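Local coordinates for beta-1,4-galactanase (Thielavia heterothallica, PDB 1HJS), which hydrolyses the beta-1,4-galactosidic linkages of type I arabinogalactans as a family 53 glycoside hydrolase, at residues A[126-137]-A[169-180]. Residues are numbered along the deposited sequence; the frame is centred on the assembly and turned at random.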
# COMPACT_ATOMS: atom_id res chain seq x y z
N GLN A 126 3.34 -16.73 3.16
CA GLN A 126 1.89 -16.63 3.07
C GLN A 126 1.51 -15.22 3.49
O GLN A 126 1.30 -14.94 4.67
CB GLN A 126 1.20 -17.64 4.00
CG GLN A 126 1.37 -19.10 3.63
CD GLN A 126 2.69 -19.68 4.11
OE1 GLN A 126 3.14 -19.38 5.22
NE2 GLN A 126 3.31 -20.52 3.29
N PRO A 127 1.43 -14.30 2.52
CA PRO A 127 1.07 -12.93 2.89
C PRO A 127 -0.27 -12.85 3.61
O PRO A 127 -1.18 -13.63 3.34
CB PRO A 127 1.07 -12.18 1.54
CG PRO A 127 0.86 -13.25 0.53
CD PRO A 127 1.64 -14.43 1.07
N THR A 128 -0.38 -11.92 4.55
CA THR A 128 -1.62 -11.75 5.28
C THR A 128 -2.59 -10.93 4.44
O THR A 128 -3.80 -11.03 4.59
CB THR A 128 -1.39 -11.04 6.63
OG1 THR A 128 -0.59 -9.87 6.42
CG2 THR A 128 -0.67 -11.97 7.60
N ILE A 129 -2.02 -10.13 3.54
CA ILE A 129 -2.81 -9.27 2.65
C ILE A 129 -2.22 -9.24 1.25
O ILE A 129 -1.00 -9.23 1.07
CB ILE A 129 -2.83 -7.80 3.16
CG1 ILE A 129 -3.41 -7.74 4.57
CG2 ILE A 129 -3.65 -6.93 2.20
CD1 ILE A 129 -3.36 -6.34 5.18
N VAL A 130 -3.10 -9.23 0.25
CA VAL A 130 -2.68 -9.13 -1.14
C VAL A 130 -3.62 -8.16 -1.83
O VAL A 130 -4.83 -8.35 -1.81
CB VAL A 130 -2.78 -10.49 -1.89
CG1 VAL A 130 -2.47 -10.28 -3.37
CG2 VAL A 130 -1.80 -11.49 -1.28
N SER A 131 -3.08 -7.09 -2.41
CA SER A 131 -3.94 -6.16 -3.12
C SER A 131 -3.84 -6.50 -4.59
O SER A 131 -2.74 -6.70 -5.12
CB SER A 131 -3.52 -4.70 -2.88
OG SER A 131 -2.30 -4.37 -3.53
N ILE A 132 -4.98 -6.61 -5.25
CA ILE A 132 -5.00 -6.89 -6.68
C ILE A 132 -5.02 -5.55 -7.40
O ILE A 132 -6.07 -5.07 -7.85
CB ILE A 132 -6.22 -7.77 -7.07
CG1 ILE A 132 -7.50 -7.22 -6.45
CG2 ILE A 132 -5.98 -9.20 -6.58
CD1 ILE A 132 -8.74 -8.05 -6.76
N GLY A 133 -3.84 -4.94 -7.48
CA GLY A 133 -3.69 -3.65 -8.12
C GLY A 133 -3.28 -2.59 -7.11
O GLY A 133 -3.48 -2.75 -5.91
N ASN A 134 -2.70 -1.50 -7.61
CA ASN A 134 -2.28 -0.40 -6.74
C ASN A 134 -2.97 0.87 -7.24
O ASN A 134 -2.78 1.26 -8.39
CB ASN A 134 -0.76 -0.21 -6.81
CG ASN A 134 -0.27 0.86 -5.84
OD1 ASN A 134 -0.12 0.61 -4.64
ND2 ASN A 134 -0.02 2.05 -6.35
N GLU A 135 -3.77 1.49 -6.37
CA GLU A 135 -4.51 2.71 -6.70
C GLU A 135 -5.18 2.59 -8.07
O GLU A 135 -4.94 3.41 -8.96
CB GLU A 135 -3.57 3.93 -6.69
CG GLU A 135 -2.88 4.14 -5.34
CD GLU A 135 -2.19 5.49 -5.25
OE1 GLU A 135 -1.84 6.06 -6.30
OE2 GLU A 135 -1.98 5.98 -4.11
N ILE A 136 -6.05 1.60 -8.21
CA ILE A 136 -6.72 1.37 -9.49
C ILE A 136 -8.00 2.19 -9.66
O ILE A 136 -8.98 1.73 -10.25
CB ILE A 136 -7.04 -0.14 -9.67
CG1 ILE A 136 -7.88 -0.66 -8.50
CG2 ILE A 136 -5.74 -0.92 -9.78
CD1 ILE A 136 -8.33 -2.11 -8.67
N ARG A 137 -7.96 3.43 -9.17
CA ARG A 137 -9.09 4.35 -9.25
C ARG A 137 -9.47 4.69 -10.69
O ARG A 137 -10.62 5.06 -10.98
CB ARG A 137 -8.76 5.63 -8.50
CG ARG A 137 -9.90 6.61 -8.38
CD ARG A 137 -9.33 8.01 -8.24
NE ARG A 137 -9.05 8.60 -9.54
CZ ARG A 137 -8.18 9.58 -9.76
NH1 ARG A 137 -7.47 10.09 -8.76
NH2 ARG A 137 -8.03 10.07 -10.98
N LEU A 169 -1.57 -21.12 -1.66
CA LEU A 169 -1.30 -20.34 -0.46
C LEU A 169 -2.13 -20.85 0.70
O LEU A 169 -3.36 -20.92 0.61
CB LEU A 169 -1.61 -18.85 -0.69
CG LEU A 169 -0.58 -18.05 -1.50
CD1 LEU A 169 -1.14 -16.66 -1.80
CD2 LEU A 169 0.71 -17.93 -0.71
N SER A 170 -1.47 -21.22 1.79
CA SER A 170 -2.17 -21.72 2.97
C SER A 170 -1.44 -21.30 4.24
O SER A 170 -0.32 -21.73 4.49
CB SER A 170 -2.26 -23.25 2.90
OG SER A 170 -3.07 -23.76 3.95
N PRO A 171 -2.08 -20.45 5.06
CA PRO A 171 -3.43 -19.91 4.84
C PRO A 171 -3.54 -18.90 3.71
O PRO A 171 -2.53 -18.35 3.25
CB PRO A 171 -3.77 -19.30 6.19
CG PRO A 171 -2.44 -18.79 6.64
CD PRO A 171 -1.52 -19.94 6.32
N LYS A 172 -4.77 -18.66 3.26
CA LYS A 172 -5.04 -17.69 2.19
C LYS A 172 -4.91 -16.28 2.74
O LYS A 172 -5.14 -16.03 3.92
CB LYS A 172 -6.46 -17.87 1.67
CG LYS A 172 -6.55 -18.37 0.25
CD LYS A 172 -5.97 -19.74 0.15
CE LYS A 172 -6.00 -20.26 -1.27
NZ LYS A 172 -5.46 -21.64 -1.26
N PRO A 173 -4.53 -15.32 1.88
CA PRO A 173 -4.40 -13.94 2.34
C PRO A 173 -5.74 -13.24 2.18
O PRO A 173 -6.63 -13.75 1.50
CB PRO A 173 -3.38 -13.36 1.38
CG PRO A 173 -3.78 -14.03 0.08
CD PRO A 173 -4.02 -15.47 0.50
N LYS A 174 -5.89 -12.09 2.83
CA LYS A 174 -7.10 -11.31 2.67
C LYS A 174 -6.88 -10.60 1.34
O LYS A 174 -5.77 -10.12 1.06
CB LYS A 174 -7.23 -10.29 3.81
CG LYS A 174 -7.57 -10.92 5.15
CD LYS A 174 -7.63 -9.88 6.25
CE LYS A 174 -8.03 -10.51 7.59
NZ LYS A 174 -7.97 -9.52 8.70
N ILE A 175 -7.91 -10.55 0.50
CA ILE A 175 -7.78 -9.90 -0.80
C ILE A 175 -8.25 -8.46 -0.71
O ILE A 175 -9.36 -8.17 -0.26
CB ILE A 175 -8.59 -10.67 -1.86
CG1 ILE A 175 -8.04 -12.09 -1.98
CG2 ILE A 175 -8.48 -9.96 -3.21
CD1 ILE A 175 -8.85 -13.00 -2.87
N MET A 176 -7.39 -7.55 -1.16
CA MET A 176 -7.70 -6.12 -1.09
C MET A 176 -7.74 -5.39 -2.42
O MET A 176 -6.99 -5.69 -3.34
CB MET A 176 -6.66 -5.43 -0.20
CG MET A 176 -6.72 -3.91 -0.23
SD MET A 176 -5.30 -3.17 0.60
CE MET A 176 -5.74 -3.44 2.31
N ILE A 177 -8.66 -4.42 -2.50
CA ILE A 177 -8.78 -3.56 -3.67
C ILE A 177 -8.34 -2.22 -3.09
O ILE A 177 -8.83 -1.78 -2.05
CB ILE A 177 -10.22 -3.48 -4.20
CG1 ILE A 177 -10.56 -4.78 -4.93
CG2 ILE A 177 -10.37 -2.29 -5.14
CD1 ILE A 177 -12.00 -4.87 -5.43
N HIS A 178 -7.40 -1.57 -3.78
CA HIS A 178 -6.82 -0.32 -3.32
C HIS A 178 -7.03 0.87 -4.26
O HIS A 178 -6.61 0.84 -5.41
CB HIS A 178 -5.31 -0.56 -3.12
CG HIS A 178 -4.52 0.68 -2.82
ND1 HIS A 178 -3.17 0.77 -3.06
CD2 HIS A 178 -4.89 1.87 -2.29
CE1 HIS A 178 -2.73 1.97 -2.70
NE2 HIS A 178 -3.76 2.65 -2.23
N LEU A 179 -7.67 1.91 -3.73
CA LEU A 179 -7.94 3.15 -4.46
C LEU A 179 -7.21 4.30 -3.76
O LEU A 179 -6.94 4.24 -2.56
CB LEU A 179 -9.45 3.44 -4.48
CG LEU A 179 -10.31 2.84 -5.59
CD1 LEU A 179 -9.96 1.39 -5.83
CD2 LEU A 179 -11.79 3.02 -5.23
N ASP A 180 -6.90 5.35 -4.51
CA ASP A 180 -6.23 6.51 -3.92
C ASP A 180 -7.27 7.44 -3.29
O ASP A 180 -8.46 7.12 -3.25
CB ASP A 180 -5.45 7.26 -5.00
CG ASP A 180 -6.35 7.95 -6.00
OD1 ASP A 180 -7.40 7.38 -6.36
OD2 ASP A 180 -6.01 9.07 -6.43
O HOH W 1 -1.21 -16.17 2.08
O HOH W 2 -2.03 -1.78 -2.36
O HOH W 3 -6.20 -3.03 -5.79
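Val130 and Met176 lie at the heart of a parallel pairing between strands 129-132 and 174-179, whose backbone ladder runs from Lys174 N on Thr128 O to Ile132 N on Met176 O (2.9 Å). Beyond it the strands part round Gly133, and a water joins His178 N to Gly133 O before Ile136 N takes up His178 O (3.0 Å). On the face that carries Val130 and Ile175, CD1 of Ile132 meets CG2 of Ile175 at 4.0 Å, while Val130 presses CG2 tightly on Pro173 CG (3.5 Å). On the other face, the Met176 methyl CE reaches Ile129 CG2 at 4.1 Å. His178, its CG anti to the backbone N (chi1 172°), lies alongside Glu135, and Glu135 CG touches His178 CE1 at 3.4 Å; the carboxylate is turned 69° from the ring, and Ser212 OG binds both Glu135 OE2 and His178 NE2. Past the strands, Arg137 NH1 forms a salt bridge with Asp180 OD2 (2.9 Å), its hydrogen bond weak and bent to 127°. A leucine here would probably leave the buried Asp180 carboxylate without its countercharge. The pairing joins the fourth and fifth strands of the clan GH-A (beta/alpha)8 barrel, with Glu135, the proton donor, just past the C-terminal end of the fourth.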